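Local coordinates for amidohydrolase (Staphylococcus aureus, PDB 3NUR), which probably hydrolyses carbon-nitrogen bonds of the amide type, as a metal-dependent TIM-barrel member of the amidohydrolase family whose substrate is not established, at residues Phe156-Arg164 with Val187-Asn197; Ala232-Asp242 with Ala271-Phe282. All blocks are in the same frame, centred on the assembly; numbering follows the deposited sequence. Where two conformers were deposited one is given.

Contact 1 (Phe156-Arg164 with Val187-Asn197). With CA (calcium ion), chain B.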
loop_
_atom_site.group_PDB
_atom_site.type_symbol
_atom_site.label_atom_id
_atom_site.label_comp_id
_atom_site.label_asym_id
_atom_site.label_seq_id
_atom_site.Cartn_x
_atom_site.Cartn_y
_atom_site.Cartn_z
ATOM N N PHE A 156 5.112 12.370 8.989
ATOM C CA PHE A 156 4.826 11.197 8.155
ATOM C C PHE A 156 4.833 11.622 6.676
ATOM O O PHE A 156 4.765 12.814 6.362
ATOM C CB PHE A 156 3.497 10.523 8.573
ATOM C CG PHE A 156 3.520 9.727 9.868
ATOM C CD1 PHE A 156 4.628 9.767 10.719
ATOM C CD2 PHE A 156 2.405 9.002 10.275
ATOM C CE1 PHE A 156 4.630 9.066 11.925
ATOM C CE2 PHE A 156 2.407 8.299 11.483
ATOM C CZ PHE A 156 3.517 8.339 12.303
ATOM N N LYS A 157 4.919 10.642 5.767
ATOM C CA LYS A 157 5.089 10.894 4.342
ATOM C C LYS A 157 4.042 10.271 3.414
ATOM O O LYS A 157 4.260 10.200 2.197
ATOM C CB LYS A 157 6.516 10.488 3.920
ATOM C CG LYS A 157 7.646 11.263 4.632
ATOM C CD LYS A 157 7.778 12.696 4.166
ATOM C CE LYS A 157 9.001 13.384 4.731
ATOM N NZ LYS A 157 9.665 14.228 3.696
ATOM N N GLY A 158 2.908 9.888 3.989
ATOM C CA GLY A 158 1.762 9.352 3.269
ATOM C C GLY A 158 0.849 8.591 4.195
ATOM O O GLY A 158 0.931 8.734 5.418
ATOM N N ALA A 159 -0.017 7.765 3.627
ATOM C CA ALA A 159 -0.913 6.937 4.418
ATOM C C ALA A 159 -0.991 5.586 3.740
ATOM O O ALA A 159 -0.836 5.504 2.521
ATOM C CB ALA A 159 -2.311 7.553 4.448
ATOM N N LEU A 160 -1.223 4.534 4.527
ATOM C CA LEU A 160 -1.489 3.220 3.946
ATOM C C LEU A 160 -2.887 2.869 4.440
ATOM O O LEU A 160 -3.136 2.940 5.650
ATOM C CB LEU A 160 -0.462 2.152 4.347
ATOM C CG LEU A 160 -0.732 0.715 3.793
ATOM C CD1 LEU A 160 0.576 0.005 3.445
ATOM C CD2 LEU A 160 -1.547 -0.124 4.796
ATOM N N ILE A 161 -3.786 2.488 3.513
ATOM C CA ILE A 161 -5.189 2.144 3.805
ATOM C C ILE A 161 -5.412 0.689 3.450
ATOM O O ILE A 161 -5.131 0.278 2.319
ATOM C CB ILE A 161 -6.196 3.039 3.008
ATOM C CG1 ILE A 161 -6.068 4.532 3.421
ATOM C CG2 ILE A 161 -7.672 2.502 3.184
ATOM C CD1 ILE A 161 -6.896 5.509 2.589
HETATM N N MSE A 162 -5.913 -0.079 4.413
HETATM C CA MSE A 162 -6.193 -1.490 4.188
HETATM C C MSE A 162 -7.658 -1.716 3.915
HETATM O O MSE A 162 -8.517 -1.258 4.666
HETATM C CB MSE A 162 -5.740 -2.320 5.394
HETATM C CG MSE A 162 -4.301 -2.792 5.271
HETATM SE SE MSE A 162 -3.641 -3.607 6.898
HETATM C CE MSE A 162 -5.408 -4.208 7.716
ATOM N N GLY A 163 -7.931 -2.468 2.862
ATOM C CA GLY A 163 -9.293 -2.842 2.504
ATOM C C GLY A 163 -10.155 -1.691 2.069
ATOM O O GLY A 163 -9.728 -0.829 1.292
ATOM N N ARG A 164 -11.387 -1.689 2.565
ATOM C CA ARG A 164 -12.374 -0.710 2.163
ATOM C C ARG A 164 -13.223 -0.258 3.353
ATOM O O ARG A 164 -13.068 -0.755 4.475
ATOM C CB ARG A 164 -13.232 -1.277 0.995
ATOM C CG ARG A 164 -14.196 -2.383 1.386
ATOM C CD ARG A 164 -14.184 -3.589 0.445
ATOM N NE ARG A 164 -12.928 -4.350 0.449
ATOM C CZ ARG A 164 -12.627 -5.343 1.288
ATOM N NH1 ARG A 164 -11.481 -5.993 1.171
ATOM N NH2 ARG A 164 -13.463 -5.675 2.266
ATOM N N VAL A 187 1.405 14.002 -0.701
ATOM C CA VAL A 187 1.856 12.696 -0.206
ATOM C C VAL A 187 1.045 11.574 -0.876
ATOM O O VAL A 187 -0.124 11.801 -1.193
ATOM C CB VAL A 187 1.821 12.575 1.340
ATOM C CG1 VAL A 187 2.834 13.514 2.007
ATOM C CG2 VAL A 187 0.403 12.787 1.897
ATOM N N PRO A 188 1.618 10.351 -1.040
ATOM C CA PRO A 188 0.837 9.270 -1.665
ATOM C C PRO A 188 -0.031 8.488 -0.662
ATOM O O PRO A 188 0.136 8.577 0.560
ATOM C CB PRO A 188 1.929 8.365 -2.243
ATOM C CG PRO A 188 3.054 8.476 -1.245
ATOM C CD PRO A 188 3.006 9.906 -0.745
ATOM N N ILE A 189 -0.952 7.684 -1.205
ATOM C CA ILE A 189 -1.783 6.763 -0.425
ATOM C C ILE A 189 -1.453 5.353 -0.947
ATOM O O ILE A 189 -1.584 5.092 -2.136
ATOM C CB ILE A 189 -3.314 7.047 -0.547
ATOM C CG1 ILE A 189 -3.721 8.424 0.050
ATOM C CG2 ILE A 189 -4.121 5.915 0.075
ATOM C CD1 ILE A 189 -5.116 8.859 -0.339
ATOM N N TYR A 190 -1.046 4.456 -0.061
ATOM C CA TYR A 190 -0.784 3.054 -0.399
ATOM C C TYR A 190 -2.112 2.324 -0.140
ATOM O O TYR A 190 -2.624 2.383 0.980
ATOM C CB TYR A 190 0.330 2.471 0.517
ATOM C CG TYR A 190 1.041 1.242 -0.032
ATOM C CD1 TYR A 190 2.418 1.239 -0.224
ATOM C CD2 TYR A 190 0.342 0.067 -0.309
ATOM C CE1 TYR A 190 3.081 0.122 -0.728
ATOM C CE2 TYR A 190 0.999 -1.072 -0.792
ATOM C CZ TYR A 190 2.371 -1.037 -0.997
ATOM O OH TYR A 190 3.028 -2.121 -1.529
ATOM N N LEU A 191 -2.697 1.680 -1.176
ATOM C CA LEU A 191 -3.975 0.940 -1.047
ATOM C C LEU A 191 -3.607 -0.542 -0.945
ATOM O O LEU A 191 -3.078 -1.115 -1.896
ATOM C CB LEU A 191 -4.873 1.204 -2.263
ATOM C CG LEU A 191 -6.332 0.725 -2.178
ATOM C CD1 LEU A 191 -7.115 1.497 -1.086
ATOM C CD2 LEU A 191 -7.023 0.914 -3.532
ATOM N N HIS A 192 -3.838 -1.131 0.230
ATOM C CA HIS A 192 -3.428 -2.492 0.601
ATOM C C HIS A 192 -4.639 -3.435 0.736
ATOM O O HIS A 192 -5.702 -2.994 1.162
ATOM C CB HIS A 192 -2.687 -2.390 1.955
ATOM C CG HIS A 192 -2.024 -3.644 2.458
ATOM N ND1 HIS A 192 -2.756 -4.684 2.977
ATOM C CD2 HIS A 192 -0.712 -3.954 2.536
ATOM C CE1 HIS A 192 -1.875 -5.621 3.296
ATOM N NE2 HIS A 192 -0.636 -5.221 3.060
ATOM N N PRO A 193 -4.469 -4.751 0.492
ATOM C CA PRO A 193 -5.611 -5.666 0.648
ATOM C C PRO A 193 -6.029 -5.903 2.108
ATOM O O PRO A 193 -5.280 -5.633 3.049
ATOM C CB PRO A 193 -5.112 -6.962 0.013
ATOM C CG PRO A 193 -3.614 -6.899 0.119
ATOM C CD PRO A 193 -3.300 -5.446 -0.106
ATOM N N ALA A 194 -7.244 -6.409 2.284
ATOM C CA ALA A 194 -7.793 -6.827 3.574
ATOM C C ALA A 194 -8.918 -7.842 3.287
ATOM O O ALA A 194 -9.351 -7.927 2.127
ATOM C CB ALA A 194 -8.327 -5.628 4.351
ATOM N N PRO A 195 -9.396 -8.613 4.302
ATOM C CA PRO A 195 -10.450 -9.618 4.041
ATOM C C PRO A 195 -11.631 -9.089 3.231
ATOM O O PRO A 195 -12.106 -7.975 3.478
ATOM C CB PRO A 195 -10.871 -10.047 5.452
ATOM C CG PRO A 195 -9.592 -9.947 6.234
ATOM C CD PRO A 195 -8.959 -8.667 5.716
ATOM N N VAL A 196 -12.089 -9.880 2.255
ATOM C CA VAL A 196 -13.228 -9.511 1.406
ATOM C C VAL A 196 -14.527 -9.618 2.218
ATOM O O VAL A 196 -14.573 -10.316 3.245
ATOM C CB VAL A 196 -13.335 -10.338 0.088
ATOM C CG1 VAL A 196 -12.129 -10.110 -0.831
ATOM C CG2 VAL A 196 -13.533 -11.830 0.379
ATOM N N ASN A 197 -15.583 -8.954 1.734
ATOM C CA ASN A 197 -16.885 -8.992 2.407
ATOM C C ASN A 197 -17.482 -10.397 2.330
ATOM O O ASN A 197 -17.118 -11.174 1.442
ATOM C CB ASN A 197 -17.837 -7.879 1.896
ATOM C CG ASN A 197 -18.650 -8.120 0.641
ATOM O OD1 ASN A 197 -18.931 -9.249 0.223
ATOM N ND2 ASN A 197 -19.146 -7.030 0.063
HETATM CA CA CA B . 1.416 -6.287 3.388
HETATM O O HOH W 1 -8.046 -1.957 -0.454
HETATM O O HOH W 2 -8.563 -6.290 -0.500
HETATM O O HOH W 3 0.836 -7.974 2.132
HETATM O O HOH W 4 0.237 -7.440 4.929
#
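The carbonyl oxygen of P195 is gripped by both terminal nitrogens of the R164 guanidinium, end-on: NH2 to P195 O is 2.9 Å and NH1 to P195 O is 3.1 Å. The oxygen lies practically in the guanidinium plane, yet NH1 meets it from above the carbonyl plane while NH2 is tilted only 18° from that plane. R164 reaches it through a chain bent at chi2 and chi3, and D227 of helix 223-237 forms a salt bridge with R164 NH1, which would help hold the guanidinium in place.

Before this clamp, 159-162 and 189-192 run as neighbouring parallel strands of the TIM barrel. Their ladder passes from Y190 N to A159 O (2.8 Å) and on to H192 N with I161 O (2.8 Å). L160 CD1 makes an off-centre, oblique CH-pi contact with the Y190 ring, 3.7 Å from Y190 CG; paired in the parallel register, the two emerge on one face, and with each CG anti to its backbone N (chi1 178° and -159°) they lie side by side. Next along that face, M162 CG sits 3.4 Å from H192 ND1. H192 ND1 donates onto a lone pair of P193 O (2.7 Å), helping to fix the ring's rotation and leaving NE2 to bind the calcium ion at 2.3 Å, with E28, H30 and D316 completing the protein ligands.

Helix 176-185 makes the beta-alpha-beta crossover; strand 249-251 flanks 189-192, and helix 223-237 packs against L191.

Contact 2 (Ala232-Asp242 with Ala271-Phe282)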
loop_
_atom_site.group_PDB
_atom_site.type_symbol
_atom_site.label_atom_id
_atom_site.label_comp_id
_atom_site.label_asym_id
_atom_site.label_seq_id
_atom_site.Cartn_x
_atom_site.Cartn_y
_atom_site.Cartn_z
ATOM N N ALA A 232 -8.836 -0.160 -6.737
ATOM C CA ALA A 232 -8.022 0.858 -7.395
ATOM C C ALA A 232 -8.676 1.315 -8.718
ATOM O O ALA A 232 -8.669 2.503 -8.994
ATOM C CB ALA A 232 -6.602 0.348 -7.633
ATOM N N ILE A 233 -9.264 0.384 -9.510
ATOM C CA ILE A 233 -9.944 0.731 -10.768
ATOM C C ILE A 233 -11.147 1.635 -10.487
ATOM O O ILE A 233 -11.339 2.597 -11.208
ATOM C CB ILE A 233 -10.298 -0.527 -11.606
ATOM C CG1 ILE A 233 -8.992 -1.236 -12.060
ATOM C CG2 ILE A 233 -11.143 -0.132 -12.839
ATOM C CD1 ILE A 233 -9.215 -2.765 -12.360
ATOM N N HIS A 234 -11.927 1.354 -9.422
ATOM C CA HIS A 234 -13.054 2.216 -9.035
ATOM C C HIS A 234 -12.566 3.665 -8.854
ATOM O O HIS A 234 -13.227 4.605 -9.290
ATOM C CB HIS A 234 -13.646 1.737 -7.695
ATOM C CG HIS A 234 -14.769 0.770 -7.847
ATOM N ND1 HIS A 234 -16.082 1.157 -7.624
ATOM C CD2 HIS A 234 -14.743 -0.550 -8.152
ATOM C CE1 HIS A 234 -16.815 0.070 -7.812
ATOM N NE2 HIS A 234 -16.056 -0.983 -8.143
ATOM N N LEU A 235 -11.404 3.831 -8.207
ATOM C CA LEU A 235 -10.837 5.153 -7.930
ATOM C C LEU A 235 -10.528 5.910 -9.219
ATOM O O LEU A 235 -10.891 7.070 -9.356
ATOM C CB LEU A 235 -9.596 5.045 -7.026
ATOM C CG LEU A 235 -9.784 4.314 -5.667
ATOM C CD1 LEU A 235 -8.495 4.370 -4.837
ATOM C CD2 LEU A 235 -10.926 4.909 -4.848
ATOM N N VAL A 236 -9.970 5.218 -10.203
ATOM C CA VAL A 236 -9.666 5.797 -11.505
ATOM C C VAL A 236 -10.961 6.152 -12.250
ATOM O O VAL A 236 -11.083 7.274 -12.726
ATOM C CB VAL A 236 -8.750 4.849 -12.326
ATOM C CG1 VAL A 236 -8.664 5.273 -13.792
ATOM C CG2 VAL A 236 -7.359 4.753 -11.701
ATOM N N LEU A 237 -11.889 5.186 -12.387
ATOM C CA LEU A 237 -13.156 5.372 -13.111
ATOM C C LEU A 237 -14.043 6.475 -12.543
ATOM O O LEU A 237 -14.779 7.107 -13.306
ATOM C CB LEU A 237 -13.944 4.043 -13.243
ATOM C CG LEU A 237 -13.233 2.886 -13.957
ATOM C CD1 LEU A 237 -14.111 1.644 -13.969
ATOM C CD2 LEU A 237 -12.794 3.271 -15.387
ATOM N N SER A 238 -13.947 6.723 -11.223
ATOM C CA SER A 238 -14.725 7.785 -10.551
ATOM C C SER A 238 -14.174 9.214 -10.816
ATOM O O SER A 238 -14.798 10.192 -10.389
ATOM C CB SER A 238 -14.821 7.532 -9.052
ATOM O OG SER A 238 -13.606 7.835 -8.383
ATOM N N GLY A 239 -13.011 9.312 -11.472
ATOM C CA GLY A 239 -12.390 10.593 -11.813
ATOM C C GLY A 239 -11.579 11.296 -10.742
ATOM O O GLY A 239 -11.275 12.491 -10.883
ATOM N N ILE A 240 -11.155 10.556 -9.699
ATOM C CA ILE A 240 -10.347 11.103 -8.596
ATOM C C ILE A 240 -9.062 11.774 -9.149
ATOM O O ILE A 240 -8.686 12.858 -8.698
ATOM C CB ILE A 240 -10.018 9.977 -7.561
ATOM C CG1 ILE A 240 -11.220 9.754 -6.591
ATOM C CG2 ILE A 240 -8.697 10.263 -6.782
ATOM C CD1 ILE A 240 -11.098 8.531 -5.702
ATOM N N PHE A 241 -8.425 11.138 -10.138
ATOM C CA PHE A 241 -7.186 11.654 -10.704
ATOM C C PHE A 241 -7.364 12.790 -11.724
ATOM O O PHE A 241 -6.377 13.392 -12.129
ATOM C CB PHE A 241 -6.288 10.523 -11.206
ATOM C CG PHE A 241 -6.042 9.469 -10.152
ATOM C CD1 PHE A 241 -5.022 9.618 -9.218
ATOM C CD2 PHE A 241 -6.832 8.321 -10.095
ATOM C CE1 PHE A 241 -4.802 8.640 -8.241
ATOM C CE2 PHE A 241 -6.625 7.357 -9.108
ATOM C CZ PHE A 241 -5.610 7.519 -8.191
ATOM N N ASP A 242 -8.613 13.103 -12.089
ATOM C CA ASP A 242 -8.936 14.264 -12.916
ATOM C C ASP A 242 -9.172 15.441 -11.956
ATOM O O ASP A 242 -8.686 16.536 -12.225
ATOM C CB ASP A 242 -10.164 14.000 -13.793
ATOM C CG ASP A 242 -9.858 13.177 -15.028
ATOM O OD1 ASP A 242 -8.666 12.890 -15.274
ATOM O OD2 ASP A 242 -10.813 12.785 -15.725
ATOM N N ALA A 271 -14.979 4.515 -20.842
ATOM C CA ALA A 271 -14.766 5.507 -19.786
ATOM C C ALA A 271 -14.503 6.894 -20.411
ATOM O O ALA A 271 -13.546 7.590 -20.062
ATOM C CB ALA A 271 -13.600 5.070 -18.889
ATOM N N GLU A 272 -15.377 7.285 -21.330
ATOM C CA GLU A 272 -15.252 8.538 -22.076
ATOM C C GLU A 272 -15.411 9.814 -21.262
ATOM O O GLU A 272 -15.028 10.879 -21.737
ATOM C CB GLU A 272 -16.113 8.524 -23.357
ATOM C CG GLU A 272 -15.664 7.477 -24.368
ATOM C CD GLU A 272 -14.304 7.691 -25.002
ATOM O OE1 GLU A 272 -14.173 8.629 -25.823
ATOM O OE2 GLU A 272 -13.377 6.907 -24.698
ATOM N N HIS A 273 -15.932 9.706 -20.024
ATOM C CA HIS A 273 -16.081 10.824 -19.091
ATOM C C HIS A 273 -14.733 11.249 -18.455
ATOM O O HIS A 273 -14.661 12.313 -17.835
ATOM C CB HIS A 273 -17.080 10.456 -17.986
ATOM C CG HIS A 273 -16.618 9.304 -17.142
ATOM N ND1 HIS A 273 -16.656 8.010 -17.614
ATOM C CD2 HIS A 273 -16.102 9.301 -15.891
ATOM C CE1 HIS A 273 -16.149 7.261 -16.645
ATOM N NE2 HIS A 273 -15.833 7.988 -15.581
ATOM N N LEU A 274 -13.685 10.419 -18.588
ATOM C CA LEU A 274 -12.368 10.741 -18.034
ATOM C C LEU A 274 -11.554 11.554 -19.032
ATOM O O LEU A 274 -11.777 11.446 -20.239
ATOM C CB LEU A 274 -11.593 9.470 -17.659
ATOM C CG LEU A 274 -12.281 8.518 -16.650
ATOM C CD1 LEU A 274 -11.471 7.213 -16.504
ATOM C CD2 LEU A 274 -12.471 9.207 -15.283
ATOM N N ASN A 275 -10.588 12.331 -18.533
ATOM C CA ASN A 275 -9.726 13.133 -19.413
ATOM C C ASN A 275 -8.734 12.297 -20.217
ATOM O O ASN A 275 -8.295 12.732 -21.289
ATOM C CB ASN A 275 -8.961 14.164 -18.584
ATOM C CG ASN A 275 -9.823 15.258 -17.999
ATOM O OD1 ASN A 275 -10.947 15.512 -18.436
ATOM N ND2 ASN A 275 -9.298 15.944 -16.995
ATOM N N HIS A 276 -8.321 11.131 -19.663
ATOM C CA HIS A 276 -7.293 10.282 -20.257
ATOM C C HIS A 276 -7.771 8.848 -20.426
ATOM O O HIS A 276 -8.814 8.475 -19.877
ATOM C CB HIS A 276 -6.046 10.275 -19.341
ATOM C CG HIS A 276 -5.582 11.651 -18.940
ATOM N ND1 HIS A 276 -4.879 12.457 -19.818
ATOM C CD2 HIS A 276 -5.787 12.331 -17.785
ATOM C CE1 HIS A 276 -4.653 13.592 -19.163
ATOM N NE2 HIS A 276 -5.205 13.574 -17.946
ATOM N N SER A 277 -6.972 8.027 -21.144
ATOM C CA SER A 277 -7.294 6.605 -21.291
ATOM C C SER A 277 -7.132 5.958 -19.909
ATOM O O SER A 277 -6.404 6.496 -19.061
ATOM C CB SER A 277 -6.363 5.936 -22.294
ATOM O OG SER A 277 -5.060 5.766 -21.759
ATOM N N VAL A 278 -7.790 4.811 -19.677
ATOM C CA VAL A 278 -7.703 4.114 -18.386
ATOM C C VAL A 278 -6.238 3.787 -18.011
ATOM O O VAL A 278 -5.818 4.057 -16.874
ATOM C CB VAL A 278 -8.635 2.868 -18.352
ATOM C CG1 VAL A 278 -8.343 1.975 -17.143
ATOM C CG2 VAL A 278 -10.104 3.284 -18.372
ATOM N N SER A 279 -5.450 3.248 -18.975
ATOM C CA SER A 279 -4.052 2.870 -18.723
ATOM C C SER A 279 -3.178 4.051 -18.334
ATOM O O SER A 279 -2.242 3.877 -17.551
ATOM C CB SER A 279 -3.452 2.132 -19.915
ATOM O OG SER A 279 -3.248 2.984 -21.028
ATOM N N TYR A 280 -3.488 5.257 -18.866
ATOM C CA TYR A 280 -2.739 6.485 -18.555
ATOM C C TYR A 280 -2.625 6.730 -17.047
ATOM O O TYR A 280 -1.540 7.081 -16.562
ATOM C CB TYR A 280 -3.371 7.705 -19.248
ATOM C CG TYR A 280 -2.562 8.967 -19.045
ATOM C CD1 TYR A 280 -1.535 9.304 -19.916
ATOM C CD2 TYR A 280 -2.841 9.838 -17.994
ATOM C CE1 TYR A 280 -0.767 10.448 -19.720
ATOM C CE2 TYR A 280 -2.083 10.994 -17.791
ATOM C CZ TYR A 280 -1.048 11.292 -18.662
ATOM O OH TYR A 280 -0.314 12.442 -18.525
ATOM N N TYR A 281 -3.729 6.553 -16.309
ATOM C CA TYR A 281 -3.723 6.772 -14.851
ATOM C C TYR A 281 -2.799 5.815 -14.112
ATOM O O TYR A 281 -2.124 6.227 -13.178
ATOM C CB TYR A 281 -5.123 6.716 -14.275
ATOM C CG TYR A 281 -6.033 7.753 -14.878
ATOM C CD1 TYR A 281 -6.042 9.065 -14.400
ATOM C CD2 TYR A 281 -6.846 7.449 -15.963
ATOM C CE1 TYR A 281 -6.913 10.015 -14.923
ATOM C CE2 TYR A 281 -7.716 8.391 -16.502
ATOM C CZ TYR A 281 -7.733 9.678 -15.989
ATOM O OH TYR A 281 -8.568 10.616 -16.533
ATOM N N PHE A 282 -2.727 4.559 -14.550
ATOM C CA PHE A 282 -1.800 3.607 -13.909
ATOM C C PHE A 282 -0.355 3.930 -14.248
ATOM O O PHE A 282 0.555 3.680 -13.448
ATOM C CB PHE A 282 -2.166 2.156 -14.262
ATOM C CG PHE A 282 -3.473 1.807 -13.601
ATOM C CD1 PHE A 282 -3.528 1.523 -12.235
ATOM C CD2 PHE A 282 -4.663 1.823 -14.324
ATOM C CE1 PHE A 282 -4.749 1.287 -11.603
ATOM C CE2 PHE A 282 -5.884 1.542 -13.695
ATOM C CZ PHE A 282 -5.916 1.288 -12.334
HETATM O O HOH W 5 -6.613 14.836 -15.698
HETATM O O HOH W 6 -13.368 13.434 -15.434
#
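Helix 232-237 and helix 278-282 cross steeply, at 114° with their axes 10.3 Å apart, and the loop 271-277 wraps the end of the first, where G239 closes a Schellman motif on the outer, helical layer of the TIM barrel. V236 carries the helix-helix packing, one methyl on each of two rings. Its CG1, anti to the backbone N (chi1 167°), lies 3.6 Å from Y281 CD2, and its CG2 turns to F282, 3.8 Å from F282 CZ. I233 meets the same ring at about a right angle, while L237 CD2 touches both A271 CB and V278 CG2.

The helix end is held by a polar bond. H273 NE2 donates to L237 O at 2.7 Å, almost straight, with the oxygen in the plane of the imidazole, so the ring's edge meets a carbonyl of the last turn. Beside it, L274 CD2 packs against V236 O and L237 O.

D242, in the following helix 240-243, uses both carboxylate oxygens. N275 N donates to D242 OD2 (2.9 Å) on the syn side, and the N275 amide stacks on the carboxylate with planes 22° apart. One water donates to D242 OD1, a second to D242 OD2 and to H273 O as well. The F241 ring meets that of F286, and F241 CB touches Y281 CD1 at 3.5 Å. That tyrosine's hydroxyl accepts from H276 N and donates to D242 OD1, 2.6 Å away and also on the syn side.

Overall arrangement
Both contacts belong to one barrel, but at different depths: the centre of contact 1 lies about 5 Å from the centre of the chain and that of contact 2 about 19 Å, the two contact centres being about 19 Å apart. Contact 1 contributes H192 to the calcium site, whereas contact 2 joins outer helices and loops and supplies no metal ligand. They nevertheless touch through L191 of strand 189-192, whose CD2 packs 3.8 Å from A232 N and 4.0 Å from L235 CD1. Helix 223-237 thus links the layers, its last turns entering contact 2. F286 of strand 286-288 touches A232 and V236.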